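Side-chain contacts in CHAD domain (Ricinus communis, PDB 6QV5), which probably binds inorganic polyphosphate through a basic surface of its all-helical fold, and also carries a zinc ion: residues H183-L186 with L187-A191; T204-A207 with T208-R212; L247-A250 with G251-L254; E266-Q269 with F270-Y274. One frame throughout, in Å; residues are numbered along the deposited sequence. Where two conformers were deposited one is given.

Contact 1 (H183-L186 with L187-A191); sequences HKSL and LKRAA
One face of the His183 imidazole is covered by Leu187, whose CD1 methyl sits 4.0 Å from the ring centroid and 28° off the ring normal. This is a CH-pi contact: the methyl comes closest at the far side of the ring, 3.6 Å from Leu187 CD1 to His183 CE1, with Leu187 CD2 near His183 NE2. His183 reaches it because its CG stands anti to the backbone N (chi1 -176°), which carries the ring forward along the helix toward the next turn. Rotation of the ring is further restrained by a hydrogen bond between ND1 and Tyr230 OH on helix 224-260, whose own ring meets the imidazole at about 45°.

The other flat group, the Arg189 guanidinium, has Ser185 OG over one face, 3.7 Å above its plane and displaced toward the rim; the nearest pair there is OG and NE. Its NH1 is hydrogen-bonded to Arg203 O, so the polar end of Arg189 ties helix 171-192 to the following helix, 198-217.

Both pairs are i to i+4 neighbours on a regular alpha-helix. The backbone bonds keep the same spacing, among them Leu187 N to His183 O at 3.1 Å and Ala190 N to Leu186 O at 2.9 Å. Leu186 turns into the interior, against Tyr230 and Leu234 of helix 224-260 and Thr208 of helix 198-217. Lys184 and Lys188 are both exposed, with Lys184 NZ and Lys188 NZ 6.8 Å apart.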
ATOM      1  N   HIS A 183      -0.150   3.649 -17.449  1.00 80.37           N
ATOM      2  CA  HIS A 183       0.809   2.830 -18.201  1.00 80.15           C
ATOM      3  C   HIS A 183       1.939   3.739 -18.702  1.00 83.57           C
ATOM      4  O   HIS A 183       3.105   3.347 -18.651  1.00 82.68           O
ATOM      5  CB  HIS A 183       0.119   2.094 -19.368  1.00 81.04           C
ATOM      6  CG  HIS A 183       1.022   1.170 -20.133  1.00 84.47           C
ATOM      7  ND1 HIS A 183       1.530   0.017 -19.562  1.00 86.20           N
ATOM      8  CD2 HIS A 183       1.463   1.254 -21.408  1.00 86.16           C
ATOM      9  CE1 HIS A 183       2.268  -0.554 -20.499  1.00 85.57           C
ATOM     10  NE2 HIS A 183       2.260   0.155 -21.627  1.00 85.95           N
ATOM     11  N   LYS A 184       1.579   4.969 -19.135  1.00 80.51           N
ATOM     12  CA  LYS A 184       2.484   6.022 -19.605  1.00 80.51           C
ATOM     13  C   LYS A 184       3.375   6.484 -18.449  1.00 84.77           C
ATOM     14  O   LYS A 184       4.579   6.645 -18.647  1.00 84.40           O
ATOM     15  CB  LYS A 184       1.663   7.199 -20.176  1.00 83.10           C
ATOM     16  CG  LYS A 184       2.452   8.452 -20.568  1.00 97.66           C
ATOM     17  CD  LYS A 184       1.556   9.528 -21.195  1.00107.93           C
ATOM     18  CE  LYS A 184       0.708  10.296 -20.204  1.00118.95           C
ATOM     19  NZ  LYS A 184      -0.335  11.105 -20.889  1.00128.16           N
ATOM     20  N   SER A 185       2.783   6.676 -17.247  1.00 81.61           N
ATOM     21  CA  SER A 185       3.479   7.099 -16.027  1.00 81.58           C
ATOM     22  C   SER A 185       4.457   6.032 -15.533  1.00 85.32           C
ATOM     23  O   SER A 185       5.584   6.376 -15.176  1.00 84.92           O
ATOM     24  CB  SER A 185       2.478   7.457 -14.930  1.00 85.32           C
ATOM     25  OG  SER A 185       3.116   7.995 -13.783  1.00 94.68           O
ATOM     26  N   LEU A 186       4.033   4.745 -15.524  1.00 81.93           N
ATOM     27  CA  LEU A 186       4.851   3.603 -15.096  1.00 81.88           C
ATOM     28  C   LEU A 186       6.088   3.437 -15.977  1.00 86.91           C
ATOM     29  O   LEU A 186       7.196   3.358 -15.448  1.00 86.57           O
ATOM     30  CB  LEU A 186       4.014   2.302 -15.062  1.00 81.76           C
ATOM     31  CG  LEU A 186       4.769   0.968 -14.916  1.00 86.17           C
ATOM     32  CD1 LEU A 186       5.232   0.738 -13.488  1.00 86.34           C
ATOM     33  CD2 LEU A 186       3.912  -0.187 -15.368  1.00 88.32           C
ATOM     34  N   LEU A 187       5.893   3.395 -17.312  1.00 84.42           N
ATOM     35  CA  LEU A 187       6.961   3.244 -18.302  1.00 84.76           C
ATOM     36  C   LEU A 187       7.954   4.406 -18.277  1.00 89.57           C
ATOM     37  O   LEU A 187       9.155   4.172 -18.409  1.00 89.04           O
ATOM     38  CB  LEU A 187       6.365   3.052 -19.708  1.00 84.91           C
ATOM     39  CG  LEU A 187       6.432   1.637 -20.303  1.00 89.70           C
ATOM     40  CD1 LEU A 187       5.558   0.651 -19.529  1.00 89.92           C
ATOM     41  CD2 LEU A 187       6.008   1.644 -21.758  1.00 92.19           C
ATOM     42  N   LYS A 188       7.456   5.649 -18.083  1.00 87.11           N
ATOM     43  CA  LYS A 188       8.272   6.866 -18.005  1.00 87.45           C
ATOM     44  C   LYS A 188       9.164   6.832 -16.760  1.00 92.41           C
ATOM     45  O   LYS A 188      10.357   7.118 -16.861  1.00 91.89           O
ATOM     46  CB  LYS A 188       7.376   8.118 -17.984  1.00 90.11           C
ATOM     47  CG  LYS A 188       8.093   9.418 -18.349  1.00105.16           C
ATOM     48  CD  LYS A 188       7.436  10.647 -17.712  1.00115.46           C
ATOM     49  CE  LYS A 188       6.208  11.139 -18.446  1.00126.40           C
ATOM     50  NZ  LYS A 188       5.580  12.297 -17.756  1.00135.47           N
ATOM     51  N   ARG A 189       8.583   6.466 -15.598  1.00 89.89           N
ATOM     52  CA  ARG A 189       9.287   6.369 -14.317  1.00 90.16           C
ATOM     53  C   ARG A 189      10.295   5.222 -14.291  1.00 95.54           C
ATOM     54  O   ARG A 189      11.335   5.353 -13.648  1.00 95.25           O
ATOM     55  CB  ARG A 189       8.299   6.273 -13.146  1.00 89.81           C
ATOM     56  CG  ARG A 189       7.647   7.606 -12.810  1.00 98.34           C
ATOM     57  CD  ARG A 189       6.474   7.440 -11.872  1.00106.37           C
ATOM     58  NE  ARG A 189       5.887   8.731 -11.516  1.00113.65           N
ATOM     59  CZ  ARG A 189       5.068   8.929 -10.488  1.00126.70           C
ATOM     60  NH1 ARG A 189       4.728   7.918  -9.697  1.00113.22           N
ATOM     61  NH2 ARG A 189       4.583  10.138 -10.241  1.00113.02           N
ATOM     62  N   ALA A 190      10.004   4.116 -15.006  1.00 93.19           N
ATOM     63  CA  ALA A 190      10.896   2.958 -15.109  1.00 93.58           C
ATOM     64  C   ALA A 190      12.100   3.269 -16.012  1.00 98.91           C
ATOM     65  O   ALA A 190      13.165   2.676 -15.832  1.00 98.37           O
ATOM     66  CB  ALA A 190      10.135   1.754 -15.639  1.00 94.31           C
ATOM     67  N   ALA A 191      11.926   4.205 -16.972  1.00 96.76           N
ATOM     68  CA  ALA A 191      12.967   4.655 -17.901  1.00 97.16           C
ATOM     69  C   ALA A 191      13.842   5.745 -17.267  1.00102.72           C
ATOM     70  O   ALA A 191      15.064   5.709 -17.421  1.00102.31           O
ATOM     71  CB  ALA A 191      12.337   5.166 -19.189  1.00 97.86           C
TER

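Contact 2 (T204-A207 with T208-R212); sequences TRIA and TKRGR
Helix 198-217 packs between helices 171-192 and 224-260 of the CHAD domain, and in residues 204-212 its side chains meet one turn apart. On the side of helix 171-192, Ile206 and Arg210 lie side by side and point the same way. The CD1 methyl of Ile206 rests over one face of the Arg210 guanidinium, 3.6 Å above the plane and offset toward the rim, with NH2 its nearest atom. Ile206 CG1, held between the backbone N and the carbonyl carbon (chi1 64°), places that methyl beside the guanidinium, while the extended Arg210 chain runs alongside, its CG 3.3 Å from Ile206 O.

A second i to i+4 pair joins Thr208 to Thr204. Thr208 OG1 donates to Thr204 O over 2.7 Å, and Thr208 N donates to the same oxygen over 3.0 Å. The two donors approach from opposite faces of the carbonyl plane, the hydroxyl well above it. One carbonyl thus takes both the routine helical bond and a side-chain hydroxyl, a common way for a threonine buried in an alpha-helix to satisfy its OG1. With that oxygen beside the backbone N (chi1 -60°), it is directed back along the helix toward the preceding turn.

Thr204 follows the same habit one turn earlier, its OG1 hydrogen-bonded to Ser200 O. On another flank of the helix, Arg205 touches Asn245 and Lys209 touches Gln238, both of helix 224-260. Lys209 lies close to Arg65, and Arg205 is on the same side of the helix, consistent with a basic surface suited to a polyanion.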
ATOM      1  N   THR A 204       8.703   4.631  -9.173  1.00 81.35           N
ATOM      2  CA  THR A 204       8.434   3.429  -9.965  1.00 80.10           C
ATOM      3  C   THR A 204       7.568   2.450  -9.155  1.00 81.58           C
ATOM      4  O   THR A 204       6.597   1.919  -9.701  1.00 81.08           O
ATOM      5  CB  THR A 204       9.754   2.810 -10.474  1.00 87.34           C
ATOM      6  OG1 THR A 204      10.525   3.820 -11.128  1.00 86.49           O
ATOM      7  CG2 THR A 204       9.532   1.641 -11.434  1.00 85.55           C
ATOM      8  N   ARG A 205       7.921   2.240  -7.856  1.00 76.36           N
ATOM      9  CA  ARG A 205       7.222   1.356  -6.922  0.60 75.63           C
ATOM     10  C   ARG A 205       5.755   1.784  -6.724  1.00 78.47           C
ATOM     11  O   ARG A 205       4.866   0.930  -6.679  1.00 77.86           O
ATOM     12  CB  ARG A 205       7.987   1.326  -5.586  0.60 75.29           C
ATOM     13  CG  ARG A 205       7.489   0.310  -4.558  0.60 83.27           C
ATOM     14  CD  ARG A 205       8.455   0.146  -3.389  0.60 88.70           C
ATOM     15  NE  ARG A 205       8.797   1.417  -2.744  0.60 92.30           N
ATOM     16  CZ  ARG A 205       8.121   1.960  -1.737  0.60103.20           C
ATOM     17  NH1 ARG A 205       7.054   1.349  -1.237  0.60 90.21           N
ATOM     18  NH2 ARG A 205       8.507   3.118  -1.220  0.60 87.60           N
ATOM     19  N   ILE A 206       5.510   3.107  -6.593  1.00 73.95           N
ATOM     20  CA  ILE A 206       4.151   3.627  -6.386  1.00 73.18           C
ATOM     21  C   ILE A 206       3.344   3.581  -7.697  1.00 75.84           C
ATOM     22  O   ILE A 206       2.140   3.329  -7.649  1.00 75.40           O
ATOM     23  CB  ILE A 206       4.074   5.005  -5.664  1.00 76.31           C
ATOM     24  CG1 ILE A 206       4.729   6.148  -6.474  1.00 76.77           C
ATOM     25  CG2 ILE A 206       4.645   4.916  -4.240  1.00 77.08           C
ATOM     26  CD1 ILE A 206       4.027   7.506  -6.338  1.00 84.40           C
ATOM     27  N   ALA A 207       4.015   3.767  -8.862  1.00 71.53           N
ATOM     28  CA  ALA A 207       3.391   3.682 -10.191  1.00 70.86           C
ATOM     29  C   ALA A 207       2.947   2.238 -10.455  1.00 73.71           C
ATOM     30  O   ALA A 207       1.927   2.015 -11.110  1.00 73.39           O
ATOM     31  CB  ALA A 207       4.368   4.134 -11.266  1.00 71.53           C
ATOM     32  N   THR A 208       3.707   1.272  -9.905  1.00 69.61           N
ATOM     33  CA  THR A 208       3.453  -0.166  -9.966  1.00 69.21           C
ATOM     34  C   THR A 208       2.224  -0.508  -9.103  1.00 72.08           C
ATOM     35  O   THR A 208       1.394  -1.315  -9.525  1.00 71.41           O
ATOM     36  CB  THR A 208       4.720  -0.920  -9.528  1.00 79.29           C
ATOM     37  OG1 THR A 208       5.795  -0.586 -10.407  1.00 80.67           O
ATOM     38  CG2 THR A 208       4.539  -2.414  -9.523  1.00 78.43           C
ATOM     39  N   LYS A 209       2.117   0.108  -7.903  1.00 68.18           N
ATOM     40  CA  LYS A 209       1.004  -0.084  -6.970  1.00 67.86           C
ATOM     41  C   LYS A 209      -0.286   0.525  -7.524  1.00 71.18           C
ATOM     42  O   LYS A 209      -1.322  -0.143  -7.509  1.00 70.41           O
ATOM     43  CB  LYS A 209       1.330   0.507  -5.586  1.00 70.43           C
ATOM     44  CG  LYS A 209       1.947  -0.489  -4.616  1.00 84.07           C
ATOM     45  CD  LYS A 209       2.084   0.114  -3.223  1.00 94.07           C
ATOM     46  CE  LYS A 209       2.589  -0.883  -2.210  1.00104.06           C
ATOM     47  NZ  LYS A 209       2.743  -0.271  -0.865  1.00111.58           N
ATOM     48  N   ARG A 210      -0.210   1.780  -8.034  1.00 67.94           N
ATOM     49  CA  ARG A 210      -1.335   2.512  -8.632  1.00 67.97           C
ATOM     50  C   ARG A 210      -1.918   1.752  -9.825  1.00 71.63           C
ATOM     51  O   ARG A 210      -3.139   1.652  -9.943  1.00 71.07           O
ATOM     52  CB  ARG A 210      -0.907   3.925  -9.069  1.00 68.90           C
ATOM     53  CG  ARG A 210      -0.781   4.931  -7.936  1.00 80.70           C
ATOM     54  CD  ARG A 210      -0.243   6.251  -8.449  1.00 92.91           C
ATOM     55  NE  ARG A 210       0.056   7.185  -7.363  1.00103.40           N
ATOM     56  CZ  ARG A 210       0.606   8.384  -7.532  1.00118.24           C
ATOM     57  NH1 ARG A 210       0.926   8.811  -8.748  1.00106.13           N
ATOM     58  NH2 ARG A 210       0.844   9.165  -6.488  1.00104.71           N
ATOM     59  N   GLY A 211      -1.036   1.209 -10.670  1.00 68.28           N
ATOM     60  CA  GLY A 211      -1.395   0.431 -11.852  1.00 68.06           C
ATOM     61  C   GLY A 211      -2.043  -0.898 -11.522  1.00 71.63           C
ATOM     62  O   GLY A 211      -2.960  -1.328 -12.227  1.00 70.73           O
ATOM     63  N   ARG A 212      -1.568  -1.556 -10.441  1.00 68.53           N
ATOM     64  CA  ARG A 212      -2.093  -2.835  -9.957  1.00 68.64           C
ATOM     65  C   ARG A 212      -3.505  -2.650  -9.388  1.00 72.91           C
ATOM     66  O   ARG A 212      -4.393  -3.437  -9.714  1.00 72.64           O
ATOM     67  CB  ARG A 212      -1.158  -3.446  -8.895  1.00 69.68           C
ATOM     68  CG  ARG A 212      -1.437  -4.917  -8.594  1.00 81.84           C
ATOM     69  CD  ARG A 212      -0.530  -5.478  -7.515  1.00 92.88           C
ATOM     70  NE  ARG A 212      -1.042  -5.213  -6.168  1.00101.77           N
ATOM     71  CZ  ARG A 212      -1.844  -6.029  -5.490  1.00116.93           C
ATOM     72  NH1 ARG A 212      -2.248  -7.174  -6.028  1.00103.36           N
ATOM     73  NH2 ARG A 212      -2.254  -5.705  -4.272  1.00105.97           N
TER

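Contact 3 (L247-A250 with G251-L254); sequences LVVA and GRLL
Val249 meets Leu253 one turn further along the helix, CG1 to CD1 at 3.8 Å, the two side chains lying side by side and pointing the same way. Their first torsions bring the methyls together: Val249 CG1 is anti to the backbone N (chi1 164°) and leans forward, whereas Leu253 CG stands beside its backbone N (chi1 -69°) and leans back. Leu253 CG thereby also comes within 3.4 Å of Val249 O, the carbonyl that accepts Leu253 N at 2.8 Å.

The same valine methyl is approached from another direction by Arg252, with NH2 4.0 Å from CG1. A bend at chi3 (61°) turns the arginine chain, whose NH1 forms a salt bridge with Glu256. Leu254 takes nearly the same rotamer as Leu253, and its CD1 lies 3.5 Å from Ala250 O.

Ala250 packs on Leu104 and Thr108, and Leu253 on Asp100 and Trp101, of helix 82-108, while Leu247 is turned to Gln278 and Gln279 of helix 265-281. Leu247, Ala250, Leu253 and Leu254 are buried and Val248 and Arg252 exposed, so the long helix 224-260 of the all-helical CHAD fold has buried positions three and four apart, as in a helix packed in a bundle.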
ATOM      1  N   LEU A 247      14.397  -2.623   3.834  1.00 69.56           N
ATOM      2  CA  LEU A 247      15.757  -2.483   4.352  1.00 69.50           C
ATOM      3  C   LEU A 247      16.043  -1.036   4.791  1.00 73.19           C
ATOM      4  O   LEU A 247      16.584  -0.835   5.880  1.00 72.46           O
ATOM      5  CB  LEU A 247      16.758  -2.912   3.260  1.00 69.69           C
ATOM      6  CG  LEU A 247      17.353  -4.333   3.286  1.00 74.56           C
ATOM      7  CD1 LEU A 247      16.278  -5.421   3.290  1.00 74.91           C
ATOM      8  CD2 LEU A 247      18.226  -4.549   2.076  1.00 77.12           C
ATOM      9  N   VAL A 248      15.660  -0.036   3.960  1.00 69.98           N
ATOM     10  CA  VAL A 248      15.886   1.385   4.254  1.00 69.81           C
ATOM     11  C   VAL A 248      14.929   1.893   5.364  1.00 72.80           C
ATOM     12  O   VAL A 248      15.325   2.770   6.135  1.00 72.60           O
ATOM     13  CB  VAL A 248      15.898   2.283   2.977  1.00 73.98           C
ATOM     14  CG1 VAL A 248      14.498   2.569   2.445  1.00 73.79           C
ATOM     15  CG2 VAL A 248      16.671   3.579   3.209  1.00 73.92           C
ATOM     16  N   VAL A 249      13.703   1.322   5.463  1.00 68.48           N
ATOM     17  CA  VAL A 249      12.718   1.673   6.498  1.00 67.76           C
ATOM     18  C   VAL A 249      13.241   1.156   7.849  1.00 70.75           C
ATOM     19  O   VAL A 249      13.195   1.883   8.843  1.00 70.01           O
ATOM     20  CB  VAL A 249      11.281   1.171   6.148  1.00 71.55           C
ATOM     21  CG1 VAL A 249      10.350   1.188   7.363  1.00 71.20           C
ATOM     22  CG2 VAL A 249      10.676   1.990   5.009  1.00 71.35           C
ATOM     23  N   ALA A 250      13.796  -0.078   7.852  1.00 66.98           N
ATOM     24  CA  ALA A 250      14.395  -0.739   9.015  1.00 66.64           C
ATOM     25  C   ALA A 250      15.516   0.105   9.632  1.00 70.43           C
ATOM     26  O   ALA A 250      15.551   0.267  10.852  1.00 69.61           O
ATOM     27  CB  ALA A 250      14.930  -2.103   8.618  1.00 67.27           C
ATOM     28  N   GLY A 251      16.386   0.655   8.779  1.00 67.34           N
ATOM     29  CA  GLY A 251      17.494   1.518   9.177  1.00 67.41           C
ATOM     30  C   GLY A 251      17.030   2.812   9.815  1.00 71.62           C
ATOM     31  O   GLY A 251      17.649   3.291  10.768  1.00 71.42           O
ATOM     32  N   ARG A 252      15.917   3.372   9.300  1.00 68.39           N
ATOM     33  CA  ARG A 252      15.284   4.595   9.795  1.00 68.23           C
ATOM     34  C   ARG A 252      14.614   4.327  11.155  1.00 71.58           C
ATOM     35  O   ARG A 252      14.789   5.124  12.079  1.00 71.22           O
ATOM     36  CB  ARG A 252      14.266   5.119   8.760  1.00 69.01           C
ATOM     37  CG  ARG A 252      13.548   6.412   9.161  1.00 80.04           C
ATOM     38  CD  ARG A 252      12.418   6.786   8.209  1.00 90.94           C
ATOM     39  NE  ARG A 252      11.361   5.769   8.144  1.00100.34           N
ATOM     40  CZ  ARG A 252      10.317   5.705   8.965  1.00115.06           C
ATOM     41  NH1 ARG A 252      10.172   6.595   9.941  1.00101.45           N
ATOM     42  NH2 ARG A 252       9.411   4.747   8.821  1.00103.10           N
ATOM     43  N   LEU A 253      13.863   3.206  11.272  1.00 67.85           N
ATOM     44  CA  LEU A 253      13.163   2.803  12.499  1.00 67.61           C
ATOM     45  C   LEU A 253      14.119   2.479  13.644  1.00 72.77           C
ATOM     46  O   LEU A 253      13.845   2.863  14.782  1.00 72.47           O
ATOM     47  CB  LEU A 253      12.215   1.611  12.255  1.00 67.39           C
ATOM     48  CG  LEU A 253      10.962   1.840  11.398  1.00 71.58           C
ATOM     49  CD1 LEU A 253      10.244   0.532  11.147  1.00 71.50           C
ATOM     50  CD2 LEU A 253      10.000   2.829  12.047  1.00 73.50           C
ATOM     51  N   LEU A 254      15.232   1.775  13.350  1.00 70.50           N
ATOM     52  CA  LEU A 254      16.230   1.405  14.356  1.00 70.83           C
ATOM     53  C   LEU A 254      17.027   2.608  14.859  1.00 76.55           C
ATOM     54  O   LEU A 254      17.272   2.696  16.061  1.00 76.28           O
ATOM     55  CB  LEU A 254      17.154   0.278  13.867  1.00 70.80           C
ATOM     56  CG  LEU A 254      16.535  -1.122  13.750  1.00 75.33           C
ATOM     57  CD1 LEU A 254      17.365  -2.008  12.848  1.00 75.35           C
ATOM     58  CD2 LEU A 254      16.343  -1.777  15.116  1.00 77.74           C
TER

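Contact 4 (E266-Q269 with F270-Y274); sequences EAVQ and FARGY
Gln269 and Arg272 are joined at their ends by a hydrogen bond, from Arg272 NH1 to Gln269 OE1 at 2.8 Å. The oxygen lies at the edge of the guanidinium and the donor in the plane of the amide carbonyl; the two flat groups are only 6° from coplanar. The N-H to oxygen angle is 137°, so the bond is bent. Gln269 folds at chi2 (-75°) to bring its amide beside the arginine, and the Arg272 chain bends in turn at chi3. Gln269 is on the loose, solvent side, as is the exposed Glu266, while Arg272 stands at the border.

The closer packing lies on the inner flank. Val268 is buried against Leu254 and Ala258 of helix 224-260 and Leu125 of helix 122-145, and its CG1 approaches Arg272 CD at 4.0 Å, the two side chains crossing at a slant. The aliphatic part of Arg272 packs along the valine, with Arg272 CG also 3.4 Å from Val268 O. The NE of Arg272 is hydrogen-bonded to Gly251 O, so two nitrogens of one guanidinium serve a partner in each of two helices. Ala271 adds a small buried side chain against Leu125.

With Val268 and Ala271 on the buried face and Glu266 and Gln269 exposed, helix 265-281 is an amphipathic alpha-helix packed on helix 224-260.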
ATOM      1  N   GLU A 266      24.049  -0.594  21.085  1.00 84.19           N
ATOM      2  CA  GLU A 266      25.076  -1.512  20.575  1.00 83.39           C
ATOM      3  C   GLU A 266      24.457  -2.576  19.663  1.00 85.68           C
ATOM      4  O   GLU A 266      24.996  -2.845  18.588  1.00 85.22           O
ATOM      5  CB  GLU A 266      25.850  -2.172  21.727  1.00 84.79           C
ATOM      6  CG  GLU A 266      26.908  -1.275  22.345  1.00 96.09           C
ATOM      7  CD  GLU A 266      27.693  -1.917  23.471  1.00118.78           C
ATOM      8  OE1 GLU A 266      27.495  -1.510  24.639  1.00112.83           O
ATOM      9  OE2 GLU A 266      28.507  -2.827  23.190  1.00115.20           O
ATOM     10  N   ALA A 267      23.315  -3.155  20.087  1.00 81.13           N
ATOM     11  CA  ALA A 267      22.561  -4.160  19.335  1.00 80.47           C
ATOM     12  C   ALA A 267      21.910  -3.527  18.101  1.00 83.06           C
ATOM     13  O   ALA A 267      21.835  -4.175  17.056  1.00 82.65           O
ATOM     14  CB  ALA A 267      21.498  -4.786  20.222  1.00 81.22           C
ATOM     15  N   VAL A 268      21.456  -2.255  18.227  1.00 78.57           N
ATOM     16  CA  VAL A 268      20.829  -1.467  17.159  1.00 77.80           C
ATOM     17  C   VAL A 268      21.849  -1.214  16.039  1.00 80.48           C
ATOM     18  O   VAL A 268      21.562  -1.517  14.880  1.00 80.10           O
ATOM     19  CB  VAL A 268      20.213  -0.138  17.691  1.00 81.53           C
ATOM     20  CG1 VAL A 268      19.840   0.803  16.550  1.00 81.20           C
ATOM     21  CG2 VAL A 268      19.006  -0.398  18.584  1.00 81.32           C
ATOM     22  N   GLN A 269      23.035  -0.669  16.396  1.00 76.11           N
ATOM     23  CA  GLN A 269      24.121  -0.359  15.464  1.00 75.68           C
ATOM     24  C   GLN A 269      24.612  -1.593  14.701  1.00 78.46           C
ATOM     25  O   GLN A 269      24.972  -1.470  13.529  1.00 77.97           O
ATOM     26  CB  GLN A 269      25.280   0.369  16.171  1.00 77.08           C
ATOM     27  CG  GLN A 269      24.979   1.825  16.540  1.00 90.97           C
ATOM     28  CD  GLN A 269      25.008   2.760  15.355  1.00108.15           C
ATOM     29  OE1 GLN A 269      24.007   2.949  14.656  1.00101.16           O
ATOM     30  NE2 GLN A 269      26.156   3.372  15.108  1.00102.29           N
ATOM     31  N   PHE A 270      24.581  -2.782  15.349  1.00 74.28           N
ATOM     32  CA  PHE A 270      24.956  -4.060  14.740  1.00 73.93           C
ATOM     33  C   PHE A 270      23.954  -4.424  13.644  1.00 76.14           C
ATOM     34  O   PHE A 270      24.364  -4.824  12.553  1.00 75.19           O
ATOM     35  CB  PHE A 270      25.047  -5.182  15.798  1.00 76.04           C
ATOM     36  CG  PHE A 270      25.552  -6.502  15.257  1.00 77.94           C
ATOM     37  CD1 PHE A 270      26.913  -6.775  15.205  1.00 81.17           C
ATOM     38  CD2 PHE A 270      24.664  -7.467  14.792  1.00 80.35           C
ATOM     39  CE1 PHE A 270      27.380  -7.990  14.691  1.00 82.33           C
ATOM     40  CE2 PHE A 270      25.132  -8.677  14.272  1.00 83.27           C
ATOM     41  CZ  PHE A 270      26.485  -8.932  14.228  1.00 81.41           C
ATOM     42  N   ALA A 271      22.645  -4.276  13.942  1.00 71.91           N
ATOM     43  CA  ALA A 271      21.548  -4.544  13.015  1.00 71.16           C
ATOM     44  C   ALA A 271      21.565  -3.533  11.869  1.00 74.16           C
ATOM     45  O   ALA A 271      21.393  -3.925  10.717  1.00 73.37           O
ATOM     46  CB  ALA A 271      20.217  -4.489  13.749  1.00 71.90           C
ATOM     47  N   ARG A 272      21.816  -2.243  12.185  1.00 70.57           N
ATOM     48  CA  ARG A 272      21.889  -1.145  11.217  1.00 70.26           C
ATOM     49  C   ARG A 272      23.058  -1.318  10.253  1.00 74.25           C
ATOM     50  O   ARG A 272      22.909  -1.036   9.066  1.00 74.00           O
ATOM     51  CB  ARG A 272      21.956   0.219  11.921  1.00 69.84           C
ATOM     52  CG  ARG A 272      20.604   0.700  12.440  1.00 77.28           C
ATOM     53  CD  ARG A 272      20.626   2.150  12.887  1.00 82.58           C
ATOM     54  NE  ARG A 272      20.700   3.074  11.751  1.00 89.15           N
ATOM     55  CZ  ARG A 272      21.752   3.835  11.467  1.00103.59           C
ATOM     56  NH1 ARG A 272      22.832   3.803  12.239  1.00 91.05           N
ATOM     57  NH2 ARG A 272      21.732   4.636  10.411  1.00 90.47           N
ATOM     58  N   GLY A 273      24.191  -1.797  10.770  1.00 71.05           N
ATOM     59  CA  GLY A 273      25.388  -2.075   9.987  1.00 70.85           C
ATOM     60  C   GLY A 273      25.148  -3.193   8.994  1.00 75.09           C
ATOM     61  O   GLY A 273      25.515  -3.070   7.822  1.00 74.36           O
ATOM     62  N   TYR A 274      24.474  -4.270   9.457  1.00 72.49           N
ATOM     63  CA  TYR A 274      24.101  -5.449   8.669  1.00 72.83           C
ATOM     64  C   TYR A 274      23.129  -5.086   7.545  1.00 77.13           C
ATOM     65  O   TYR A 274      23.299  -5.558   6.420  1.00 76.48           O
ATOM     66  CB  TYR A 274      23.485  -6.532   9.580  1.00 74.27           C
ATOM     67  CG  TYR A 274      23.451  -7.920   8.972  1.00 76.50           C
ATOM     68  CD1 TYR A 274      24.400  -8.878   9.322  1.00 78.69           C
ATOM     69  CD2 TYR A 274      22.445  -8.293   8.083  1.00 77.25           C
ATOM     70  CE1 TYR A 274      24.364 -10.164   8.780  1.00 79.92           C
ATOM     71  CE2 TYR A 274      22.404  -9.572   7.529  1.00 78.19           C
ATOM     72  CZ  TYR A 274      23.365 -10.504   7.881  1.00 87.00           C
ATOM     73  OH  TYR A 274      23.325 -11.765   7.340  1.00 89.88           O
TER

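How the contacts relate
The four contacts follow one another along the chain, each confined to a single helix, so none closes a loop and none nests within or crosses another. Contact 1 lies on helix 171-192 and contact 2 on the next, 198-217; their centres are 10 Å apart, and they touch where Arg189 NH1 meets Ile206 CD1, with Arg210 NH1 also close to Arg189 NH1. Contacts 3 and 4 form a similar pair on helices 224-260 and 265-281, their centres 11 Å apart, with Leu254 packed on Ala271. Between the pairs, contacts 2 and 3 stay about 7 Å apart at their nearest atoms. Helix 224-260 bridges them, also touching the helices of contacts 1 and 2.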